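Local coordinates for PlzA (Borrelia burgdorferi, PDB 7MIE), which binds the bacterial second messenger cyclic di-GMP through a PilZ domain and is thereby thought to act as a signalling receptor, at residues G34-G39 / L161-N166; F68-S73 / L278-F283; K189-F194 / K198-I203. All blocks are in the same frame, centred on the assembly; numbering follows the deposited sequence.

Interaction 1 (G34-G39 / L161-N166); sequences GAKYRG and LKLGQN. With C2E (9,9'-[(2R,3R,3aS,5S,7aR,9R,10R,10aS,12S,14aR)-3,5,10,12-tetrahydroxy-5,12-dioxidooctahydro-2H,7H-difuro[3,2-d:3',2'-j][1,3,7,9,2,8]tetraoxadiphosphacyclododecine-2,9-diyl]bis(2-amino-1,9-dihydro-6H-purin-6-one)), chain C.
Lys36 and Tyr37, where helix 26-36 gives out, reach the side chain of Leu163 near the end of helix 149-164. The contact is a small packing of two helix ends in the PilZN3-containing half of PlzA. Lys36 closes the first helix. Its CG is anti to the backbone N (chi1 -177°) and the chain runs on extended, which carries Lys36 CE to 3.9 Å from Leu163 CD2. The two side chains cross at about a right angle. On its way Lys36 lies over the next residue: its CG sits above the centre of one face of the Tyr37 ring. Tyr37 is the first residue to leave helical geometry, and its ring is buried. Leu163 CD2 meets this ring at the edge, near the ring plane, with Tyr37 CE1 4.0 Å from Leu163 CD2. Tyr37 OH is 3.5 Å from Leu163 CD2. The polar need of the hydroxyl is met by a hydrogen bond to Asp160, one turn back on the second helix, which ties the ring to that helix.

Past Leu163 the chain turns toward the bound cyclic di-GMP. Gln165 leaves the helix with positive phi, and its side chain folds back at chi2 (-64°). Gln165 NE2 then donates to Lys162 O at 2.9 Å, in the carbonyl plane and on a lone pair, with an N-H...O angle of 171°. The amide is thus folded back over the helix end, while the O2A hydroxyl of the nucleotide donates a weak hydrogen bond to Gln165 O, the two oxygens 3.3 Å apart.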
loop_
_atom_site.group_PDB
_atom_site.type_symbol
_atom_site.label_atom_id
_atom_site.label_comp_id
_atom_site.label_asym_id
_atom_site.label_seq_id
_atom_site.Cartn_x
_atom_site.Cartn_y
_atom_site.Cartn_z
ATOM N N GLY A 34 -14.822 2.507 12.812
ATOM C CA GLY A 34 -14.411 1.126 13.060
ATOM C C GLY A 34 -15.445 0.111 12.584
ATOM O O GLY A 34 -15.121 -0.874 11.899
ATOM N N ALA A 35 -16.713 0.419 12.884
ATOM C CA ALA A 35 -17.792 -0.494 12.509
ATOM C C ALA A 35 -18.057 -0.396 11.016
ATOM O O ALA A 35 -18.154 -1.404 10.329
ATOM C CB ALA A 35 -19.047 -0.145 13.298
ATOM N N LYS A 36 -18.112 0.834 10.498
ATOM C CA LYS A 36 -18.463 1.095 9.114
ATOM C C LYS A 36 -17.421 0.485 8.182
ATOM O O LYS A 36 -17.777 -0.006 7.113
ATOM C CB LYS A 36 -18.573 2.607 8.894
ATOM C CG LYS A 36 -19.002 3.006 7.498
ATOM C CD LYS A 36 -19.313 4.473 7.347
ATOM C CE LYS A 36 -19.606 4.725 5.881
ATOM N NZ LYS A 36 -20.417 5.930 5.694
ATOM N N TYR A 37 -16.141 0.530 8.585
ATOM C CA TYR A 37 -15.053 0.208 7.651
ATOM C C TYR A 37 -14.311 -1.059 8.036
ATOM O O TYR A 37 -13.131 -1.253 7.700
ATOM C CB TYR A 37 -14.106 1.404 7.452
ATOM C CG TYR A 37 -14.804 2.554 6.757
ATOM C CD1 TYR A 37 -15.371 2.368 5.503
ATOM C CD2 TYR A 37 -14.877 3.818 7.318
ATOM C CE1 TYR A 37 -16.032 3.395 4.836
ATOM C CE2 TYR A 37 -15.514 4.868 6.657
ATOM C CZ TYR A 37 -16.115 4.642 5.420
ATOM O OH TYR A 37 -16.757 5.638 4.736
ATOM N N ARG A 38 -15.012 -1.946 8.737
ATOM C CA ARG A 38 -14.391 -3.201 9.125
ATOM C C ARG A 38 -13.943 -3.904 7.849
ATOM O O ARG A 38 -14.671 -3.967 6.852
ATOM C CB ARG A 38 -15.347 -4.034 10.000
ATOM C CG ARG A 38 -14.832 -5.435 10.309
ATOM C CD ARG A 38 -15.548 -6.083 11.483
ATOM N NE ARG A 38 -16.423 -5.100 12.112
ATOM C CZ ARG A 38 -17.755 -5.080 12.009
ATOM N NH1 ARG A 38 -18.451 -4.129 12.610
ATOM N NH2 ARG A 38 -18.386 -6.019 11.319
ATOM N N GLY A 39 -12.666 -4.316 7.848
ATOM C CA GLY A 39 -12.117 -5.072 6.739
ATOM C C GLY A 39 -11.530 -4.206 5.618
ATOM O O GLY A 39 -11.021 -4.735 4.626
ATOM N N LEU A 161 -13.306 8.829 1.755
ATOM C CA LEU A 161 -12.949 9.215 0.385
ATOM C C LEU A 161 -12.788 7.985 -0.503
ATOM O O LEU A 161 -13.222 7.988 -1.656
ATOM C CB LEU A 161 -11.665 10.040 0.401
ATOM C CG LEU A 161 -11.776 11.366 1.154
ATOM C CD1 LEU A 161 -10.431 12.094 1.072
ATOM C CD2 LEU A 161 -12.888 12.242 0.554
ATOM N N LYS A 162 -12.166 6.924 0.032
ATOM C CA LYS A 162 -12.056 5.700 -0.746
ATOM C C LYS A 162 -13.423 5.121 -1.086
ATOM O O LYS A 162 -13.621 4.676 -2.227
ATOM C CB LYS A 162 -11.159 4.684 -0.005
ATOM C CG LYS A 162 -10.875 3.439 -0.835
ATOM C CD LYS A 162 -9.833 2.507 -0.137
ATOM C CE LYS A 162 -9.555 1.311 -1.050
ATOM N NZ LYS A 162 -8.585 0.373 -0.421
ATOM N N LEU A 163 -14.362 5.123 -0.130
ATOM C CA LEU A 163 -15.715 4.616 -0.381
ATOM C C LEU A 163 -16.415 5.424 -1.484
ATOM O O LEU A 163 -17.101 4.864 -2.332
ATOM C CB LEU A 163 -16.559 4.702 0.904
ATOM C CG LEU A 163 -18.060 4.426 0.756
ATOM C CD1 LEU A 163 -18.298 2.992 0.249
ATOM C CD2 LEU A 163 -18.748 4.602 2.106
ATOM N N GLY A 164 -16.264 6.736 -1.435
ATOM C CA GLY A 164 -16.977 7.594 -2.369
ATOM C C GLY A 164 -16.502 7.469 -3.815
ATOM O O GLY A 164 -17.296 7.670 -4.730
ATOM N N GLN A 165 -15.186 7.240 -4.033
ATOM C CA GLN A 165 -14.698 7.139 -5.411
ATOM C C GLN A 165 -14.972 8.407 -6.212
ATOM O O GLN A 165 -15.266 8.349 -7.409
ATOM C CB GLN A 165 -15.333 5.928 -6.115
ATOM C CG GLN A 165 -14.771 4.626 -5.562
ATOM C CD GLN A 165 -13.293 4.552 -5.867
ATOM O OE1 GLN A 165 -12.906 4.582 -7.031
ATOM N NE2 GLN A 165 -12.459 4.479 -4.837
ATOM N N ASN A 166 -14.927 9.548 -5.516
ATOM C CA ASN A 166 -15.220 10.835 -6.116
ATOM C C ASN A 166 -13.941 11.615 -6.413
ATOM O O ASN A 166 -13.967 12.493 -7.271
ATOM C CB ASN A 166 -16.101 11.672 -5.174
ATOM C CG ASN A 166 -17.470 11.037 -4.976
ATOM O OD1 ASN A 166 -18.084 10.594 -5.948
ATOM N ND2 ASN A 166 -17.963 10.997 -3.733
HETATM P P1 C2E C . -12.629 6.095 -11.760
HETATM O O2P C2E C . -12.682 6.969 -12.939
HETATM O O1P C2E C . -13.491 4.861 -11.664
HETATM O "O5'" C2E C . -11.133 5.508 -11.782
HETATM C "C5'" C2E C . -10.798 4.483 -10.831
HETATM C "C4'" C2E C . -9.296 4.410 -10.682
HETATM O "O4'" C2E C . -8.695 4.151 -11.970
HETATM C "C3'" C2E C . -8.615 5.701 -10.219
HETATM O "O3'" C2E C . -8.709 5.744 -8.800
HETATM C "C2'" C2E C . -7.152 5.342 -10.594
HETATM O "O2'" C2E C . -6.650 4.385 -9.682
HETATM C "C1'" C2E C . -7.354 4.612 -11.933
HETATM N N9 C2E C . -7.126 5.486 -13.073
HETATM C C8 C2E C . -8.025 6.021 -13.968
HETATM N N7 C2E C . -7.464 6.771 -14.877
HETATM C C5 C2E C . -6.110 6.756 -14.529
HETATM C C6 C2E C . -5.005 7.409 -15.120
HETATM O O6 C2E C . -5.031 8.212 -16.065
HETATM N N1 C2E C . -3.813 7.119 -14.431
HETATM C C2 C2E C . -3.708 6.291 -13.332
HETATM N N2 C2E C . -2.489 6.122 -12.776
HETATM N N3 C2E C . -4.743 5.679 -12.768
HETATM C C4 C2E C . -5.902 5.961 -13.427
HETATM P P11 C2E C . -8.463 7.173 -8.078
HETATM O O21 C2E C . -8.431 6.831 -6.627
HETATM O O11 C2E C . -7.221 7.765 -8.688
HETATM O O5A C2E C . -9.733 8.040 -8.567
HETATM C C5A C2E C . -10.983 7.725 -7.904
HETATM C C4A C2E C . -12.102 8.385 -8.660
HETATM O O4A C2E C . -11.958 9.823 -8.599
HETATM C C3A C2E C . -12.116 8.068 -10.157
HETATM O O3A C2E C . -12.738 6.794 -10.311
HETATM C C2A C2E C . -12.904 9.262 -10.689
HETATM O O2A C2E C . -14.301 9.131 -10.462
HETATM C C1A C2E C . -12.305 10.384 -9.833
HETATM N N91 C2E C . -11.178 11.069 -10.438
HETATM C C81 C2E C . -9.846 10.970 -10.092
HETATM N N71 C2E C . -9.088 11.723 -10.847
HETATM C C51 C2E C . -9.964 12.364 -11.728
HETATM C C61 C2E C . -9.724 13.308 -12.769
HETATM O O61 C2E C . -8.667 13.827 -13.146
HETATM N N11 C2E C . -10.909 13.691 -13.392
HETATM C C21 C2E C . -12.157 13.197 -13.109
HETATM N N21 C2E C . -13.165 13.694 -13.847
HETATM N N31 C2E C . -12.403 12.350 -12.109
HETATM C C41 C2E C . -11.252 11.959 -11.477
#

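Interaction 2 (F68-S73 / L278-F283); sequences FGVIYS and LIHDYF
His280 makes the one hydrogen bond between residues 68-73 and 278-283. His280 NE2 donates to Ile71 O at 2.9 Å, with an N-H...O angle of 163°. The acceptor lies at the edge of the imidazole, close to the ring plane. The donor is tilted 27° from the plane of the Ile71 carbonyl. A proton on NE2 is implied, and the bond fixes the rotation of the ring. Ile71 O also receives a weak hydrogen bond from Asn56 ND2. The imidazole reaches the strand because CG is anti to the backbone N (chi1 -175°).

The contact is buried and joins the two halves of PlzA. The strand belongs to the N-terminal sheet, and the helix is the last of the chain, after the sheet that carries the cyclic di-GMP site. Tyr72, which touches His280, forms a classic beta bulge with Ser73 opposite Lys80.

Van der Waals contacts flank the bond. Val70 CG1 meets the edge of the imidazole, 3.7 Å from His280 CE1, and the two side chains slide past each other in opposite directions. On the Tyr72 side the backbone comes close, with Tyr72 CA 3.6 Å from His280 NE2.

The aromatic pair is looser. The Tyr72 and His280 rings are oblique, and Tyr72 CD1 lies 4.3 Å from His280 CD2.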
loop_
_atom_site.group_PDB
_atom_site.type_symbol
_atom_site.label_atom_id
_atom_site.label_comp_id
_atom_site.label_asym_id
_atom_site.label_seq_id
_atom_site.Cartn_x
_atom_site.Cartn_y
_atom_site.Cartn_z
ATOM N N PHE A 68 12.604 -4.168 12.704
ATOM C CA PHE A 68 11.955 -3.073 11.983
ATOM C C PHE A 68 11.268 -3.641 10.756
ATOM O O PHE A 68 11.868 -4.418 10.010
ATOM C CB PHE A 68 12.987 -2.012 11.558
ATOM C CG PHE A 68 13.351 -1.099 12.690
ATOM C CD1 PHE A 68 14.345 -1.444 13.590
ATOM C CD2 PHE A 68 12.660 0.089 12.892
ATOM C CE1 PHE A 68 14.637 -0.602 14.651
ATOM C CE2 PHE A 68 12.957 0.927 13.955
ATOM C CZ PHE A 68 13.948 0.572 14.835
ATOM N N GLY A 69 10.052 -3.130 10.486
ATOM C CA GLY A 69 9.357 -3.487 9.254
ATOM C C GLY A 69 8.804 -2.215 8.611
ATOM O O GLY A 69 9.247 -1.128 8.965
ATOM N N VAL A 70 7.928 -2.394 7.625
ATOM C CA VAL A 70 7.430 -1.244 6.881
ATOM C C VAL A 70 5.910 -1.396 6.848
ATOM O O VAL A 70 5.380 -2.498 6.715
ATOM C CB VAL A 70 8.031 -1.324 5.459
ATOM C CG1 VAL A 70 7.499 -0.204 4.596
ATOM C CG2 VAL A 70 9.567 -1.141 5.525
ATOM N N ILE A 71 5.191 -0.262 6.921
ATOM C CA ILE A 71 3.743 -0.354 6.880
ATOM C C ILE A 71 3.319 -0.511 5.426
ATOM O O ILE A 71 3.714 0.286 4.548
ATOM C CB ILE A 71 3.113 0.917 7.490
ATOM C CG1 ILE A 71 3.642 1.229 8.889
ATOM C CG2 ILE A 71 1.588 0.849 7.448
ATOM C CD1 ILE A 71 3.141 2.557 9.501
ATOM N N TYR A 72 2.460 -1.509 5.205
ATOM C CA TYR A 72 1.846 -1.714 3.899
ATOM C C TYR A 72 0.510 -0.956 3.805
ATOM O O TYR A 72 0.274 -0.253 2.811
ATOM C CB TYR A 72 1.583 -3.215 3.725
ATOM C CG TYR A 72 0.706 -3.566 2.551
ATOM C CD1 TYR A 72 1.240 -3.696 1.273
ATOM C CD2 TYR A 72 -0.651 -3.803 2.735
ATOM C CE1 TYR A 72 0.438 -4.061 0.197
ATOM C CE2 TYR A 72 -1.463 -4.166 1.675
ATOM C CZ TYR A 72 -0.914 -4.291 0.410
ATOM O OH TYR A 72 -1.717 -4.645 -0.635
ATOM N N SER A 73 -0.345 -1.113 4.819
ATOM C CA SER A 73 -1.631 -0.405 4.829
ATOM C C SER A 73 -2.068 -0.190 6.264
ATOM O O SER A 73 -1.542 -0.847 7.171
ATOM C CB SER A 73 -2.718 -1.186 4.052
ATOM O OG SER A 73 -3.104 -2.377 4.754
ATOM N N LEU A 278 5.262 -3.529 -6.264
ATOM C CA LEU A 278 6.122 -2.656 -7.069
ATOM C C LEU A 278 5.815 -1.180 -6.764
ATOM O O LEU A 278 6.728 -0.353 -6.648
ATOM C CB LEU A 278 5.880 -2.968 -8.556
ATOM C CG LEU A 278 6.378 -1.962 -9.596
ATOM C CD1 LEU A 278 7.877 -2.156 -9.789
ATOM C CD2 LEU A 278 5.695 -2.206 -10.941
ATOM N N ILE A 279 4.527 -0.841 -6.683
ATOM C CA ILE A 279 4.145 0.535 -6.360
ATOM C C ILE A 279 4.511 0.876 -4.915
ATOM O O ILE A 279 5.096 1.938 -4.642
ATOM C CB ILE A 279 2.646 0.772 -6.638
ATOM C CG1 ILE A 279 2.318 0.453 -8.108
ATOM C CG2 ILE A 279 2.251 2.224 -6.279
ATOM C CD1 ILE A 279 3.077 1.314 -9.128
ATOM N N HIS A 280 4.210 -0.031 -3.990
ATOM C CA HIS A 280 4.596 0.201 -2.605
ATOM C C HIS A 280 6.112 0.435 -2.482
ATOM O O HIS A 280 6.517 1.375 -1.800
ATOM C CB HIS A 280 4.136 -0.999 -1.758
ATOM C CG HIS A 280 4.404 -0.751 -0.306
ATOM N ND1 HIS A 280 5.595 -1.158 0.292
ATOM C CD2 HIS A 280 3.653 -0.176 0.654
ATOM C CE1 HIS A 280 5.549 -0.847 1.577
ATOM N NE2 HIS A 280 4.395 -0.237 1.815
ATOM N N ASP A 281 6.920 -0.388 -3.173
ATOM C CA ASP A 281 8.381 -0.273 -3.127
ATOM C C ASP A 281 8.821 1.120 -3.576
ATOM O O ASP A 281 9.770 1.692 -3.028
ATOM C CB ASP A 281 9.032 -1.365 -3.988
ATOM C CG ASP A 281 10.534 -1.169 -4.117
ATOM O OD1 ASP A 281 11.245 -1.464 -3.112
ATOM O OD2 ASP A 281 10.979 -0.677 -5.196
ATOM N N TYR A 282 8.154 1.682 -4.598
ATOM C CA TYR A 282 8.541 2.980 -5.106
ATOM C C TYR A 282 8.482 4.036 -3.995
ATOM O O TYR A 282 9.353 4.903 -3.890
ATOM C CB TYR A 282 7.630 3.385 -6.272
ATOM C CG TYR A 282 7.883 4.812 -6.694
ATOM C CD1 TYR A 282 8.900 5.107 -7.597
ATOM C CD2 TYR A 282 7.111 5.860 -6.212
ATOM C CE1 TYR A 282 9.150 6.412 -7.978
ATOM C CE2 TYR A 282 7.377 7.178 -6.550
ATOM C CZ TYR A 282 8.393 7.448 -7.447
ATOM O OH TYR A 282 8.585 8.752 -7.825
ATOM N N PHE A 283 7.458 3.955 -3.140
ATOM C CA PHE A 283 7.248 4.915 -2.053
ATOM C C PHE A 283 8.176 4.657 -0.856
ATOM O O PHE A 283 8.338 5.548 -0.024
ATOM C CB PHE A 283 5.767 4.967 -1.649
ATOM C CG PHE A 283 4.870 5.509 -2.735
ATOM C CD1 PHE A 283 5.013 6.808 -3.201
ATOM C CD2 PHE A 283 3.866 4.737 -3.296
ATOM C CE1 PHE A 283 4.219 7.305 -4.226
ATOM C CE2 PHE A 283 3.048 5.243 -4.298
ATOM C CZ PHE A 283 3.238 6.512 -4.790
#

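Interaction 3 (K189-F194 / K198-I203)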
loop_
_atom_site.group_PDB
_atom_site.type_symbol
_atom_site.label_atom_id
_atom_site.label_comp_id
_atom_site.label_asym_id
_atom_site.label_seq_id
_atom_site.Cartn_x
_atom_site.Cartn_y
_atom_site.Cartn_z
ATOM N N LYS A 189 8.249 0.912 -21.583
ATOM C CA LYS A 189 7.585 0.178 -22.652
ATOM C C LYS A 189 6.610 -0.829 -22.057
ATOM O O LYS A 189 6.953 -1.550 -21.131
ATOM C CB LYS A 189 8.587 -0.553 -23.548
ATOM C CG LYS A 189 9.456 0.341 -24.425
ATOM C CD LYS A 189 10.097 -0.426 -25.564
ATOM C CE LYS A 189 11.458 0.124 -25.936
ATOM N NZ LYS A 189 12.417 -0.027 -24.815
ATOM N N ALA A 190 5.394 -0.861 -22.607
ATOM C CA ALA A 190 4.383 -1.810 -22.172
ATOM C C ALA A 190 3.513 -2.214 -23.360
ATOM O O ALA A 190 3.759 -1.798 -24.496
ATOM C CB ALA A 190 3.541 -1.223 -21.055
ATOM N N PHE A 191 2.493 -3.024 -23.061
ATOM C CA PHE A 191 1.580 -3.551 -24.057
ATOM C C PHE A 191 0.159 -3.400 -23.547
ATOM O O PHE A 191 -0.081 -3.526 -22.346
ATOM C CB PHE A 191 1.859 -5.036 -24.317
ATOM C CG PHE A 191 3.208 -5.327 -24.925
ATOM C CD1 PHE A 191 3.474 -5.016 -26.253
ATOM C CD2 PHE A 191 4.214 -5.913 -24.173
ATOM C CE1 PHE A 191 4.719 -5.266 -26.815
ATOM C CE2 PHE A 191 5.457 -6.174 -24.736
ATOM C CZ PHE A 191 5.708 -5.855 -26.057
ATOM N N ILE A 192 -0.753 -3.149 -24.489
ATOM C CA ILE A 192 -2.187 -3.121 -24.283
ATOM C C ILE A 192 -2.814 -4.171 -25.207
ATOM O O ILE A 192 -2.496 -4.204 -26.396
ATOM C CB ILE A 192 -2.688 -1.687 -24.575
ATOM C CG1 ILE A 192 -2.342 -0.738 -23.425
ATOM C CG2 ILE A 192 -4.178 -1.658 -24.874
ATOM C CD1 ILE A 192 -3.059 -1.054 -22.128
ATOM N N LYS A 193 -3.671 -5.036 -24.643
ATOM C CA LYS A 193 -4.405 -6.062 -25.372
ATOM C C LYS A 193 -5.906 -5.843 -25.210
ATOM O O LYS A 193 -6.399 -5.751 -24.086
ATOM C CB LYS A 193 -4.126 -7.440 -24.774
ATOM C CG LYS A 193 -2.800 -8.075 -25.158
ATOM C CD LYS A 193 -2.732 -9.562 -24.888
ATOM C CE LYS A 193 -2.667 -9.902 -23.412
ATOM N NZ LYS A 193 -1.322 -9.655 -22.841
ATOM N N PHE A 194 -6.627 -5.793 -26.338
ATOM C CA PHE A 194 -8.079 -5.739 -26.348
ATOM C C PHE A 194 -8.576 -6.016 -27.764
ATOM O O PHE A 194 -7.928 -5.613 -28.734
ATOM C CB PHE A 194 -8.586 -4.371 -25.882
ATOM C CG PHE A 194 -8.513 -3.274 -26.914
ATOM C CD1 PHE A 194 -7.339 -2.560 -27.115
ATOM C CD2 PHE A 194 -9.622 -2.952 -27.685
ATOM C CE1 PHE A 194 -7.268 -1.556 -28.071
ATOM C CE2 PHE A 194 -9.552 -1.946 -28.640
ATOM C CZ PHE A 194 -8.376 -1.252 -28.832
ATOM N N LYS A 198 -2.775 -7.057 -29.591
ATOM C CA LYS A 198 -1.850 -6.513 -28.612
ATOM C C LYS A 198 -1.015 -5.398 -29.239
ATOM O O LYS A 198 -0.228 -5.659 -30.145
ATOM C CB LYS A 198 -0.921 -7.627 -28.130
ATOM C CG LYS A 198 -0.007 -7.267 -26.971
ATOM C CD LYS A 198 0.928 -8.401 -26.660
ATOM C CE LYS A 198 1.154 -8.596 -25.180
ATOM N NZ LYS A 198 2.323 -9.473 -24.941
ATOM N N HIS A 199 -1.168 -4.171 -28.712
ATOM C CA HIS A 199 -0.472 -2.984 -29.195
ATOM C C HIS A 199 0.634 -2.569 -28.222
ATOM O O HIS A 199 0.520 -2.744 -27.003
ATOM C CB HIS A 199 -1.444 -1.803 -29.366
ATOM C CG HIS A 199 -2.673 -2.096 -30.162
ATOM N ND1 HIS A 199 -3.702 -2.889 -29.679
ATOM C CD2 HIS A 199 -3.059 -1.688 -31.392
ATOM C CE1 HIS A 199 -4.655 -2.974 -30.587
ATOM N NE2 HIS A 199 -4.287 -2.238 -31.646
ATOM N N LYS A 200 1.697 -1.987 -28.785
ATOM C CA LYS A 200 2.730 -1.314 -28.016
ATOM C C LYS A 200 2.144 -0.045 -27.407
ATOM O O LYS A 200 1.236 0.565 -27.975
ATOM C CB LYS A 200 3.882 -0.888 -28.928
ATOM C CG LYS A 200 4.989 -1.906 -29.139
ATOM C CD LYS A 200 6.310 -1.246 -29.513
ATOM C CE LYS A 200 7.052 -1.983 -30.609
ATOM N NZ LYS A 200 6.761 -3.436 -30.581
ATOM N N CYS A 201 2.669 0.348 -26.240
ATOM C CA CYS A 201 2.317 1.648 -25.692
ATOM C C CYS A 201 3.471 2.150 -24.829
ATOM O O CYS A 201 4.393 1.393 -24.548
ATOM C CB CYS A 201 0.985 1.589 -24.944
ATOM S SG CYS A 201 1.005 0.546 -23.460
ATOM N N LEU A 202 3.423 3.428 -24.436
ATOM C CA LEU A 202 4.381 3.950 -23.467
ATOM C C LEU A 202 3.641 4.247 -22.156
ATOM O O LEU A 202 2.572 4.847 -22.184
ATOM C CB LEU A 202 5.052 5.215 -24.019
ATOM C CG LEU A 202 5.899 5.016 -25.281
ATOM C CD1 LEU A 202 6.679 6.275 -25.625
ATOM C CD2 LEU A 202 6.833 3.822 -25.124
ATOM N N ILE A 203 4.202 3.803 -21.021
ATOM C CA ILE A 203 3.620 4.178 -19.726
ATOM C C ILE A 203 3.934 5.658 -19.440
ATOM O O ILE A 203 5.105 6.050 -19.426
ATOM C CB ILE A 203 4.123 3.272 -18.580
ATOM C CG1 ILE A 203 4.036 1.768 -18.904
ATOM C CG2 ILE A 203 3.391 3.644 -17.278
ATOM C CD1 ILE A 203 4.843 0.888 -17.972
#
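Ala190 and Ile192 lie across from Cys201 and His199, and each of these antiparallel pairs is closed by two backbone hydrogen bonds. The shortest of the four runs from His199 N to Ile192 O, at 2.7 Å. Side chains then alternate between the two faces of the ribbon.

On the face of Ala190, Ile192 and Cys201 the bumps are small and buried. Cys201 SG stands between its backbone N and carbonyl carbon (chi1 65°), and this turns the sulfur back over the partner strand. Cys201 SG meets Ile192 CG1 at 3.6 Å and also touches Ala190 CB. Ile203 CG1 packs on the same methyl from a different direction, 3.7 Å from Ala190 CB. Val213 of the next strand packs on both Ile192 and Cys201.

The turn end has its own pair. The Phe194 and His199 rings are near parallel but slid apart, and their closest atoms are Phe194 CE1 and His199 CE1, 3.9 Å apart. His199 ND1 is buried here with no partner in the model.

The opposite face carries long chains. Phe191 stands between Lys198 and Lys200. Lys198 leans over one ring face in a cation-pi contact, NZ 4.5 Å from the centroid of the Phe191 ring, while Lys200 runs beside the ring, pointing the same way. Lys193 runs alongside Lys198, also pointing the same way, and the packing is tight, with Lys193 CG 3.4 Å from Lys198 CG. Their amino groups are also close: Lys193 NZ is 4.2 Å from Lys198 NZ. Glu239 forms a salt bridge with Lys198 NZ and probably eases this repulsion. With only a short turn joining strands 189-193 and 198-207, the pair is a beta hairpin, here part of the antiparallel PilZ sheet whose strand 198-207 runs on to Asp205 and Ser207 of the cyclic di-GMP site.

Overall arrangement
The three contacts are separate, with no atoms shared. Interaction 1 and interaction 2 have centres about 21 Å apart and cross along the chain. Interaction 3 falls between the two segments of interaction 2 in sequence, and their centres are about 27 Å apart. Interactions 1 and 3 are the most distant, at about 33 Å between centres. Interaction 1 joins helices 26-36 and 149-164, and the latter leads into the cyclic di-GMP pocket. Interaction 2 bridges the N-terminal sheet and the C-terminal helix. Interaction 3 lies in the other sheet, which holds Asp205 and Ser207. Together they trace two sheet-based halves, with the nucleotide bound by the C-terminal sheet and the segment leading into it.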